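Local structure of 3-alpha-hydroxysteroid dehydrogenase (Pseudomonas sp., 2DKN) at residues A[81-86]-A[138-143]; A[185-190]-A[214-219]; A[208-213]-A[244-249]. The protein is a short-chain dehydrogenase with a Rossmann fold that interconverts 3-alpha-hydroxysteroids and 3-ketosteroids, using NAD(H) as its coenzyme. All blocks are in the same frame, centred on the assembly; numbering follows the deposited sequence.

In the fold
Following the chain from its N terminus, interaction 1 comes first: helix 136-146 returns to pack on helix 79-102, closing a loop that includes strand 108-112. Only after it has closed does interaction 2 open, just beyond strand 177-183, joining the start of helix 189-196 to that of helix 217-228. Interaction 3 begins inside this second loop, at 208-213, and ends past strand 239-242, so the two cross. Arg213 NH1 and Glu219 OE2, 2.7 Å apart in a salt bridge, join them directly. Interactions 1 and 2 both touch NADH, near its adenine and at its nicotinamide and phosphates respectively, whereas interactions 2 and 3 both meet the second subunit.

Interaction 1: A[81-86]-A[138-143]; sequences LVVAVN and RAIELA. With NAI (1,4-dihydronicotinamide adenine dinucleotide), chain C.
Ala139 meets Val83 at the start of the contact, its CB lying 3.9 Å from Val83 CG1. The methyl of Ala139 also touches Phe88, further along helix 79-102, and Ala130 and Met131 of helix 126-133, so it is buried among three helices. Ile140 comes next and marks the closest backbone approach, with Ile140 CA 6.4 Å from Val83 CA. Its CA-CB bond does not aim at the other helix; the contact is made further out, where CD1 reaches within 4.3 Å of Ala84 CB, while CG1 passes Val83 CG1 more loosely. The axes of the two short segments approach to 8.9 Å and run roughly antiparallel, 143° apart in direction. The fold around them is the Rossmann fold of the short-chain dehydrogenases, and segment 81-86 stands between helix 136-146 and the coenzyme. Val85, on the far flank of its helix, puts CG2 3.6 Å from N6A of NADH, against the adenine. Asn86 sits in a wider pi-type turn at 84-86; its OD1 accepts from Val72 N and its side chain lies beside Tyr153 and Lys157, a pair with the Tyr-x-x-x-Lys spacing of this family. Glu141 takes no part in the helix contact and forms a salt bridge with Arg138, NH1 to OE1 at 2.8 Å. The partner oxygen lies in the guanidinium plane, but the nitrogen approaches from above the carboxylate plane. Leu142 CD2 covers one face of that guanidinium, over its centre. At Ala143 the helix turns back to Val83: CB comes 3.7 Å from Val83 CG2. With Val83 CG1 anti to the backbone N (chi1 164°), the two methyls of this valine divide between successive turns, CG1 toward Ala139 and CG2 toward Ala143.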
loop_
_atom_site.group_PDB
_atom_site.type_symbol
_atom_site.label_atom_id
_atom_site.label_comp_id
_atom_site.label_asym_id
_atom_site.label_seq_id
_atom_site.Cartn_x
_atom_site.Cartn_y
_atom_site.Cartn_z
ATOM N N LEU A 81 3.657 17.917 -21.378
ATOM C CA LEU A 81 2.485 18.227 -20.568
ATOM C C LEU A 81 2.346 17.198 -19.436
ATOM O O LEU A 81 2.018 17.552 -18.306
ATOM C CB LEU A 81 1.219 18.243 -21.446
ATOM C CG LEU A 81 -0.101 18.452 -20.701
ATOM C CD1 LEU A 81 -0.099 19.819 -19.997
ATOM C CD2 LEU A 81 -1.285 18.330 -21.681
ATOM N N VAL A 82 2.605 15.934 -19.764
ATOM C CA VAL A 82 2.548 14.826 -18.796
ATOM C C VAL A 82 3.462 15.121 -17.592
ATOM O O VAL A 82 3.038 15.030 -16.423
ATOM C CB VAL A 82 2.926 13.479 -19.470
ATOM C CG1 VAL A 82 3.002 12.360 -18.438
ATOM C CG2 VAL A 82 1.915 13.131 -20.576
ATOM N N VAL A 83 4.703 15.519 -17.872
ATOM C CA VAL A 83 5.642 15.858 -16.813
ATOM C C VAL A 83 5.192 17.094 -16.033
ATOM O O VAL A 83 5.256 17.127 -14.809
ATOM C CB VAL A 83 7.064 16.081 -17.399
ATOM C CG1 VAL A 83 7.960 16.801 -16.408
ATOM C CG2 VAL A 83 7.651 14.728 -17.812
ATOM N N ALA A 84 4.719 18.112 -16.736
ATOM C CA ALA A 84 4.337 19.358 -16.079
ATOM C C ALA A 84 3.214 19.125 -15.073
ATOM O O ALA A 84 3.202 19.711 -13.992
ATOM C CB ALA A 84 3.888 20.391 -17.131
ATOM N N VAL A 85 2.247 18.301 -15.452
ATOM C CA VAL A 85 1.092 18.073 -14.571
ATOM C C VAL A 85 1.410 16.986 -13.553
ATOM O O VAL A 85 1.236 17.190 -12.356
ATOM C CB VAL A 85 -0.198 17.679 -15.339
ATOM C CG1 VAL A 85 -1.376 17.635 -14.363
ATOM C CG2 VAL A 85 -0.495 18.681 -16.390
ATOM N N ASN A 86 1.864 15.828 -14.025
ATOM C CA ASN A 86 1.991 14.678 -13.133
ATOM C C ASN A 86 3.083 14.827 -12.098
ATOM O O ASN A 86 2.991 14.241 -11.004
ATOM C CB ASN A 86 2.226 13.382 -13.907
ATOM C CG ASN A 86 1.013 12.959 -14.720
ATOM O OD1 ASN A 86 0.001 13.651 -14.730
ATOM N ND2 ASN A 86 1.111 11.806 -15.396
ATOM N N ARG A 138 14.158 21.620 -18.087
ATOM C CA ARG A 138 14.989 20.505 -18.524
ATOM C C ARG A 138 14.200 19.205 -18.599
ATOM O O ARG A 138 14.382 18.419 -19.526
ATOM C CB ARG A 138 16.207 20.369 -17.585
ATOM C CG ARG A 138 17.234 19.307 -17.963
ATOM C CD ARG A 138 17.676 19.396 -19.421
ATOM N NE ARG A 138 18.710 18.402 -19.731
ATOM C CZ ARG A 138 19.146 18.135 -20.964
ATOM N NH1 ARG A 138 18.631 18.773 -22.000
ATOM N NH2 ARG A 138 20.083 17.216 -21.162
ATOM N N ALA A 139 13.340 18.965 -17.609
ATOM C CA ALA A 139 12.532 17.746 -17.581
ATOM C C ALA A 139 11.597 17.706 -18.792
ATOM O O ALA A 139 11.448 16.666 -19.438
ATOM C CB ALA A 139 11.728 17.670 -16.269
ATOM N N ILE A 140 10.969 18.841 -19.098
ATOM C CA ILE A 140 10.062 18.922 -20.247
ATOM C C ILE A 140 10.834 18.694 -21.564
ATOM O O ILE A 140 10.395 17.962 -22.448
ATOM C CB ILE A 140 9.323 20.302 -20.270
ATOM C CG1 ILE A 140 8.275 20.349 -19.147
ATOM C CG2 ILE A 140 8.694 20.579 -21.639
ATOM C CD1 ILE A 140 7.546 21.679 -18.981
ATOM N N GLU A 141 11.999 19.309 -21.681
ATOM C CA GLU A 141 12.825 19.113 -22.881
ATOM C C GLU A 141 13.191 17.632 -23.054
ATOM O O GLU A 141 13.044 17.067 -24.138
ATOM C CB GLU A 141 14.085 19.968 -22.781
ATOM C CG GLU A 141 15.088 19.729 -23.899
ATOM C CD GLU A 141 16.310 20.618 -23.774
ATOM O OE1 GLU A 141 16.802 20.830 -22.633
ATOM O OE2 GLU A 141 16.775 21.113 -24.820
ATOM N N LEU A 142 13.685 17.017 -21.983
ATOM C CA LEU A 142 14.046 15.596 -22.007
ATOM C C LEU A 142 12.856 14.703 -22.324
ATOM O O LEU A 142 12.987 13.727 -23.073
ATOM C CB LEU A 142 14.659 15.181 -20.679
ATOM C CG LEU A 142 16.060 15.739 -20.372
ATOM C CD1 LEU A 142 16.453 15.444 -18.952
ATOM C CD2 LEU A 142 17.109 15.204 -21.366
ATOM N N ALA A 143 11.700 15.033 -21.743
ATOM C CA ALA A 143 10.472 14.277 -22.003
ATOM C C ALA A 143 10.125 14.339 -23.485
ATOM O O ALA A 143 9.806 13.319 -24.101
ATOM C CB ALA A 143 9.305 14.825 -21.154
HETATM P PA NAI C . -9.605 11.585 -14.696
HETATM O O1A NAI C . -9.197 12.126 -16.005
HETATM O O2A NAI C . -10.992 11.082 -14.563
HETATM O O5B NAI C . -9.379 12.693 -13.562
HETATM C C5B NAI C . -8.216 13.469 -13.533
HETATM C C4B NAI C . -8.633 14.896 -13.204
HETATM O O4B NAI C . -7.426 15.634 -13.187
HETATM C C3B NAI C . -9.552 15.509 -14.258
HETATM O O3B NAI C . -10.657 16.163 -13.664
HETATM C C2B NAI C . -8.638 16.542 -14.892
HETATM O O2B NAI C . -9.307 17.671 -15.412
HETATM C C1B NAI C . -7.668 16.883 -13.757
HETATM N N9A NAI C . -6.494 17.491 -14.400
HETATM C C8A NAI C . -5.715 16.961 -15.409
HETATM N N7A NAI C . -4.803 17.903 -15.758
HETATM C C5A NAI C . -5.010 19.025 -15.007
HETATM C C6A NAI C . -4.396 20.283 -14.952
HETATM N N6A NAI C . -3.472 20.682 -15.851
HETATM N N1A NAI C . -4.868 21.210 -14.044
HETATM C C2A NAI C . -5.924 20.922 -13.208
HETATM N N3A NAI C . -6.534 19.688 -13.259
HETATM C C4A NAI C . -6.084 18.763 -14.157
HETATM O O3 NAI C . -8.509 10.460 -14.372
HETATM P PN NAI C . -8.356 9.562 -13.043
HETATM O O1N NAI C . -9.311 9.945 -11.988
HETATM O O2N NAI C . -8.351 8.161 -13.499
HETATM O O5D NAI C . -6.865 9.973 -12.619
HETATM C C5D NAI C . -6.580 10.483 -11.324
HETATM C C4D NAI C . -5.122 10.148 -11.039
HETATM O O4D NAI C . -5.001 8.731 -10.992
HETATM C C3D NAI C . -4.164 10.625 -12.128
HETATM O O3D NAI C . -2.988 11.105 -11.488
HETATM C C2D NAI C . -3.799 9.334 -12.858
HETATM O O2D NAI C . -2.505 9.397 -13.390
HETATM C C1D NAI C . -3.868 8.317 -11.727
HETATM N N1N NAI C . -4.027 6.917 -12.205
HETATM C C2N NAI C . -5.133 6.565 -12.927
HETATM C C3N NAI C . -5.279 5.257 -13.362
HETATM C C7N NAI C . -6.525 4.849 -14.108
HETATM O O7N NAI C . -6.517 3.567 -14.632
HETATM N N7N NAI C . -7.577 5.679 -14.240
HETATM C C4N NAI C . -4.300 4.293 -13.056
HETATM C C5N NAI C . -3.186 4.667 -12.275
HETATM C C6N NAI C . -3.070 5.988 -11.865
#

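Interaction 2: A[185-190]-A[214-219]; sequences AVETPL and GSEPRE. With NAI (1,4-dihydronicotinamide adenine dinucleotide), chain C.
Val186 holds CG1 anti to its backbone N (chi1 -172°), which lays this methyl against Pro217 CA at 3.7 Å, while CB and CG2 border the carboxamide of NADH. Thr188 turns OG1 between its backbone N and carbonyl carbon (chi1 79°), and the hydroxyl donates to O2N of NADH at 2.6 Å; CG2 also touches Pro217 CG. This is the loop after strand 177-183 of the Rossmann fold, which in short-chain dehydrogenases receives the nicotinamide end of the coenzyme. Val186 grips the carboxamide through its backbone at both ends: N donates to O7N of NADH at 2.7 Å, and O accepts from N7N. Thr188 is also the N-cap of helix 189-196, its OG1 accepting a weak bond from Leu190 N.

Behind the coenzyme, Val186 and Ser215 form a single beta bridge. Its firm bond runs from Ser215 N to Ala185 O, 2.9 Å and nearly straight (174°); that from Glu187 N to Ser215 O is weak. Ser215 packs on Phe234 of the second subunit. Glu216, N-cap of helix 217-228, donates through N to the anti lone pair of Glu219 OE2. Glu187 CG lies 3.7 Å from Glu216 OE1, with the carboxylate oxygens apart. One water bridges the backbone carbonyl O of Glu187 and Glu216 OE2, donating to both; another donates to Glu187 OE1 at 2.6 Å while accepting from Gly214 N.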
loop_
_atom_site.group_PDB
_atom_site.type_symbol
_atom_site.label_atom_id
_atom_site.label_comp_id
_atom_site.label_asym_id
_atom_site.label_seq_id
_atom_site.Cartn_x
_atom_site.Cartn_y
_atom_site.Cartn_z
ATOM N N ALA A 185 -5.312 -0.362 -13.033
ATOM C CA ALA A 185 -6.404 0.160 -13.876
ATOM C C ALA A 185 -7.639 0.582 -13.089
ATOM O O ALA A 185 -8.115 -0.165 -12.256
ATOM C CB ALA A 185 -6.788 -0.898 -14.903
ATOM N N VAL A 186 -8.160 1.779 -13.357
ATOM C CA VAL A 186 -9.376 2.217 -12.703
ATOM C C VAL A 186 -10.366 2.935 -13.646
ATOM O O VAL A 186 -9.903 3.565 -14.580
ATOM C CB VAL A 186 -9.030 3.395 -11.701
ATOM C CG1 VAL A 186 -10.237 3.766 -10.827
ATOM C CG2 VAL A 186 -7.787 3.109 -10.832
ATOM N N GLU A 187 -11.695 2.769 -13.525
ATOM C CA GLU A 187 -12.642 2.601 -14.658
ATOM C C GLU A 187 -12.951 4.077 -14.319
ATOM O O GLU A 187 -13.959 4.396 -13.684
ATOM C CB GLU A 187 -13.817 1.720 -14.263
ATOM C CG GLU A 187 -13.494 0.247 -14.360
ATOM C CD GLU A 187 -13.237 -0.181 -15.792
ATOM O OE1 GLU A 187 -12.729 -1.311 -15.998
ATOM O OE2 GLU A 187 -13.533 0.615 -16.714
ATOM N N THR A 188 -12.114 5.015 -14.755
ATOM C CA THR A 188 -12.464 6.317 -15.307
ATOM C C THR A 188 -12.307 6.765 -16.762
ATOM O O THR A 188 -11.894 5.992 -17.612
ATOM C CB THR A 188 -11.507 7.270 -14.535
ATOM O OG1 THR A 188 -10.199 7.192 -15.124
ATOM C CG2 THR A 188 -11.364 6.812 -13.056
ATOM N N PRO A 189 -12.665 8.037 -17.045
ATOM C CA PRO A 189 -12.462 8.547 -18.405
ATOM C C PRO A 189 -11.017 8.448 -18.884
ATOM O O PRO A 189 -10.779 8.270 -20.082
ATOM C CB PRO A 189 -12.937 10.005 -18.306
ATOM C CG PRO A 189 -13.993 9.945 -17.260
ATOM C CD PRO A 189 -13.363 9.038 -16.207
ATOM N N LEU A 190 -10.059 8.520 -17.963
ATOM C CA LEU A 190 -8.658 8.382 -18.330
ATOM C C LEU A 190 -8.384 6.969 -18.870
ATOM O O LEU A 190 -7.751 6.802 -19.918
ATOM C CB LEU A 190 -7.751 8.681 -17.128
ATOM C CG LEU A 190 -6.224 8.718 -17.335
ATOM C CD1 LEU A 190 -5.556 9.607 -16.257
ATOM C CD2 LEU A 190 -5.570 7.307 -17.341
ATOM N N GLY A 214 -11.219 -4.016 -13.415
ATOM C CA GLY A 214 -10.601 -2.759 -12.984
ATOM C C GLY A 214 -11.211 -2.253 -11.678
ATOM O O GLY A 214 -12.264 -2.732 -11.254
ATOM N N SER A 215 -10.546 -1.281 -11.044
ATOM C CA SER A 215 -11.053 -0.704 -9.809
ATOM C C SER A 215 -12.212 0.246 -10.123
ATOM O O SER A 215 -12.229 0.883 -11.178
ATOM C CB SER A 215 -9.939 0.112 -9.127
ATOM O OG SER A 215 -10.378 0.565 -7.855
ATOM N N GLU A 216 -13.123 0.420 -9.164
ATOM C CA GLU A 216 -14.047 1.532 -9.290
ATOM C C GLU A 216 -13.322 2.707 -8.625
ATOM O O GLU A 216 -12.526 2.500 -7.701
ATOM C CB GLU A 216 -15.405 1.236 -8.635
ATOM C CG GLU A 216 -16.205 0.185 -9.411
ATOM C CD GLU A 216 -16.466 0.612 -10.861
ATOM O OE1 GLU A 216 -16.169 -0.170 -11.791
ATOM O OE2 GLU A 216 -16.927 1.756 -11.088
ATOM N N PRO A 217 -13.542 3.944 -9.117
ATOM C CA PRO A 217 -12.823 5.065 -8.505
ATOM C C PRO A 217 -13.012 5.135 -6.990
ATOM O O PRO A 217 -12.100 5.532 -6.285
ATOM C CB PRO A 217 -13.438 6.305 -9.169
ATOM C CG PRO A 217 -14.178 5.816 -10.360
ATOM C CD PRO A 217 -14.366 4.344 -10.274
ATOM N N ARG A 218 -14.199 4.790 -6.497
ATOM C CA ARG A 218 -14.457 4.843 -5.063
ATOM C C ARG A 218 -13.515 3.910 -4.277
ATOM O O ARG A 218 -13.210 4.193 -3.119
ATOM C CB ARG A 218 -15.917 4.488 -4.786
ATOM C CG ARG A 218 -16.261 4.205 -3.339
ATOM C CD ARG A 218 -16.479 5.443 -2.525
ATOM N NE ARG A 218 -17.156 5.101 -1.274
ATOM C CZ ARG A 218 -18.309 5.627 -0.871
ATOM N NH1 ARG A 218 -18.832 5.242 0.289
ATOM N NH2 ARG A 218 -18.920 6.554 -1.611
ATOM N N GLU A 219 -13.085 2.803 -4.883
ATOM C CA GLU A 219 -12.196 1.850 -4.187
ATOM C C GLU A 219 -10.819 2.488 -3.957
ATOM O O GLU A 219 -10.187 2.308 -2.898
ATOM C CB GLU A 219 -12.058 0.543 -4.973
ATOM C CG GLU A 219 -13.380 -0.182 -5.114
ATOM C CD GLU A 219 -13.249 -1.464 -5.864
ATOM O OE1 GLU A 219 -13.191 -2.509 -5.196
ATOM O OE2 GLU A 219 -13.213 -1.442 -7.110
HETATM P PA NAI C . -9.605 11.585 -14.696
HETATM O O1A NAI C . -9.197 12.126 -16.005
HETATM O O2A NAI C . -10.992 11.082 -14.563
HETATM O O5B NAI C . -9.379 12.693 -13.562
HETATM C C5B NAI C . -8.216 13.469 -13.533
HETATM C C4B NAI C . -8.633 14.896 -13.204
HETATM O O4B NAI C . -7.426 15.634 -13.187
HETATM C C3B NAI C . -9.552 15.509 -14.258
HETATM O O3B NAI C . -10.657 16.163 -13.664
HETATM C C2B NAI C . -8.638 16.542 -14.892
HETATM O O2B NAI C . -9.307 17.671 -15.412
HETATM C C1B NAI C . -7.668 16.883 -13.757
HETATM N N9A NAI C . -6.494 17.491 -14.400
HETATM C C8A NAI C . -5.715 16.961 -15.409
HETATM N N7A NAI C . -4.803 17.903 -15.758
HETATM C C5A NAI C . -5.010 19.025 -15.007
HETATM C C6A NAI C . -4.396 20.283 -14.952
HETATM N N6A NAI C . -3.472 20.682 -15.851
HETATM N N1A NAI C . -4.868 21.210 -14.044
HETATM C C2A NAI C . -5.924 20.922 -13.208
HETATM N N3A NAI C . -6.534 19.688 -13.259
HETATM C C4A NAI C . -6.084 18.763 -14.157
HETATM O O3 NAI C . -8.509 10.460 -14.372
HETATM P PN NAI C . -8.356 9.562 -13.043
HETATM O O1N NAI C . -9.311 9.945 -11.988
HETATM O O2N NAI C . -8.351 8.161 -13.499
HETATM O O5D NAI C . -6.865 9.973 -12.619
HETATM C C5D NAI C . -6.580 10.483 -11.324
HETATM C C4D NAI C . -5.122 10.148 -11.039
HETATM O O4D NAI C . -5.001 8.731 -10.992
HETATM C C3D NAI C . -4.164 10.625 -12.128
HETATM O O3D NAI C . -2.988 11.105 -11.488
HETATM C C2D NAI C . -3.799 9.334 -12.858
HETATM O O2D NAI C . -2.505 9.397 -13.390
HETATM C C1D NAI C . -3.868 8.317 -11.727
HETATM N N1N NAI C . -4.027 6.917 -12.205
HETATM C C2N NAI C . -5.133 6.565 -12.927
HETATM C C3N NAI C . -5.279 5.257 -13.362
HETATM C C7N NAI C . -6.525 4.849 -14.108
HETATM O O7N NAI C . -6.517 3.567 -14.632
HETATM N N7N NAI C . -7.577 5.679 -14.240
HETATM C C4N NAI C . -4.300 4.293 -13.056
HETATM C C5N NAI C . -3.186 4.667 -12.275
HETATM C C6N NAI C . -3.070 5.988 -11.865
HETATM O O HOH W 1 -13.483 -3.513 -14.814
HETATM O O HOH W 2 -16.797 3.719 -13.127
#

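Interaction 3: A[208-213]-A[244-249]; sequences VAPLGR and GGMDAL
Pro210 lays the CD-CG edge of its ring over one face of the flat Gly245-Met246 peptide, with CD 3.4 Å from Gly245 C and almost directly above it. The neighbouring carbonyl of Gly244 is met at its edge instead: Leu211 N donates to Gly244 O in the carbonyl plane, at 3.0 Å and with a C=O...donor angle of 152°. Around the same oxygen gather Pro210 CD and the CB atoms of Ala209 and Leu211, a largely apolar collar about one polar bond. Residues 209-212 form a type I beta turn, closed by Gly212 N to Ala209 O. This turn packs on the junction where the last strand of the Rossmann sheet, 239-242, passes into helix 246-250, with Gly245 as N-cap. Gly244 and Gly245 both have positive phi, which favours glycine, and their bare CA atoms let Ala209, Pro210 and Leu211 come close. Met246 sets off with CG anti to its backbone N (chi1 -170°), then bends at chi2 (60°), which folds its end back along the loop. Its CE thereby comes 3.6 Å from Val208 O, while CB rests 4.1 Å from Ala209 CB. One helical turn on, Leu249 CB touches Pro210 CG at 4.0 Å. With an alanine in place of Pro210, CG and CD would be gone, which would probably leave the Gly245-Met246 peptide face and Leu249 without their cover and the turn freer to move. The second subunit borders the site, with its Ser233 against Leu211 and its Val169 against Leu249.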
loop_
_atom_site.group_PDB
_atom_site.type_symbol
_atom_site.label_atom_id
_atom_site.label_comp_id
_atom_site.label_asym_id
_atom_site.label_seq_id
_atom_site.Cartn_x
_atom_site.Cartn_y
_atom_site.Cartn_z
ATOM N N VAL A 208 -5.234 -8.315 -17.548
ATOM C CA VAL A 208 -6.119 -7.832 -16.487
ATOM C C VAL A 208 -5.513 -8.224 -15.132
ATOM O O VAL A 208 -4.741 -9.184 -15.057
ATOM C CB VAL A 208 -7.529 -8.418 -16.666
ATOM C CG1 VAL A 208 -8.486 -7.991 -15.552
ATOM C CG2 VAL A 208 -8.089 -7.972 -18.002
ATOM N N ALA A 209 -5.829 -7.474 -14.079
ATOM C CA ALA A 209 -5.288 -7.802 -12.752
ATOM C C ALA A 209 -5.870 -9.124 -12.234
ATOM O O ALA A 209 -6.940 -9.549 -12.680
ATOM C CB ALA A 209 -5.589 -6.680 -11.761
ATOM N N PRO A 210 -5.158 -9.795 -11.304
ATOM C CA PRO A 210 -5.694 -11.023 -10.689
ATOM C C PRO A 210 -7.158 -10.988 -10.221
ATOM O O PRO A 210 -7.873 -11.989 -10.373
ATOM C CB PRO A 210 -4.736 -11.259 -9.518
ATOM C CG PRO A 210 -3.389 -10.796 -10.093
ATOM C CD PRO A 210 -3.766 -9.530 -10.879
ATOM N N LEU A 211 -7.617 -9.858 -9.670
ATOM C CA LEU A 211 -9.014 -9.721 -9.257
ATOM C C LEU A 211 -10.025 -9.748 -10.422
ATOM O O LEU A 211 -11.229 -9.806 -10.191
ATOM C CB LEU A 211 -9.223 -8.443 -8.429
ATOM C CG LEU A 211 -9.414 -8.658 -6.913
ATOM C CD1 LEU A 211 -8.682 -9.854 -6.312
ATOM C CD2 LEU A 211 -9.219 -7.399 -6.071
ATOM N N GLY A 212 -9.522 -9.680 -11.645
ATOM C CA GLY A 212 -10.326 -9.943 -12.838
ATOM C C GLY A 212 -11.179 -8.793 -13.341
ATOM O O GLY A 212 -12.078 -9.004 -14.152
ATOM N N ARG A 213 -10.876 -7.578 -12.892
ATOM C CA ARG A 213 -11.649 -6.398 -13.241
ATOM C C ARG A 213 -10.796 -5.179 -12.933
ATOM O O ARG A 213 -9.790 -5.288 -12.247
ATOM C CB ARG A 213 -12.933 -6.349 -12.400
ATOM C CG ARG A 213 -12.689 -6.234 -10.876
ATOM C CD ARG A 213 -13.980 -6.137 -10.085
ATOM N NE ARG A 213 -13.816 -6.009 -8.630
ATOM C CZ ARG A 213 -13.604 -4.862 -7.968
ATOM N NH1 ARG A 213 -13.450 -3.721 -8.627
ATOM N NH2 ARG A 213 -13.517 -4.865 -6.625
ATOM N N GLY A 244 -5.605 -4.609 -7.390
ATOM C CA GLY A 244 -6.204 -5.926 -7.609
ATOM C C GLY A 244 -5.201 -7.058 -7.795
ATOM O O GLY A 244 -5.555 -8.112 -8.332
ATOM N N GLY A 245 -3.967 -6.866 -7.323
ATOM C CA GLY A 245 -2.935 -7.905 -7.394
ATOM C C GLY A 245 -1.940 -7.776 -8.541
ATOM O O GLY A 245 -1.034 -8.599 -8.671
ATOM N N MET A 246 -2.085 -6.738 -9.355
ATOM C CA MET A 246 -1.243 -6.637 -10.579
ATOM C C MET A 246 0.236 -6.542 -10.264
ATOM O O MET A 246 1.053 -7.245 -10.863
ATOM C CB MET A 246 -1.678 -5.466 -11.475
ATOM C CG MET A 246 -0.984 -5.506 -12.868
ATOM S SD MET A 246 -1.411 -7.071 -13.707
ATOM C CE MET A 246 -2.306 -6.483 -15.119
ATOM N N ASP A 247 0.620 -5.674 -9.323
ATOM C CA ASP A 247 2.040 -5.551 -9.008
ATOM C C ASP A 247 2.616 -6.810 -8.340
ATOM O O ASP A 247 3.743 -7.205 -8.607
ATOM C CB ASP A 247 2.273 -4.345 -8.087
ATOM C CG ASP A 247 3.712 -4.182 -7.718
ATOM O OD1 ASP A 247 4.511 -3.890 -8.639
ATOM O OD2 ASP A 247 4.030 -4.313 -6.516
ATOM N N ALA A 248 1.849 -7.437 -7.457
ATOM C CA ALA A 248 2.300 -8.682 -6.864
ATOM C C ALA A 248 2.486 -9.748 -7.943
ATOM O O ALA A 248 3.388 -10.586 -7.831
ATOM C CB ALA A 248 1.306 -9.157 -5.821
ATOM N N LEU A 249 1.626 -9.749 -8.960
ATOM C CA LEU A 249 1.760 -10.715 -10.072
ATOM C C LEU A 249 3.013 -10.442 -10.899
ATOM O O LEU A 249 3.750 -11.372 -11.273
ATOM C CB LEU A 249 0.534 -10.700 -10.995
ATOM C CG LEU A 249 0.590 -11.604 -12.267
ATOM C CD1 LEU A 249 0.775 -13.060 -11.883
ATOM C CD2 LEU A 249 -0.621 -11.427 -13.169
#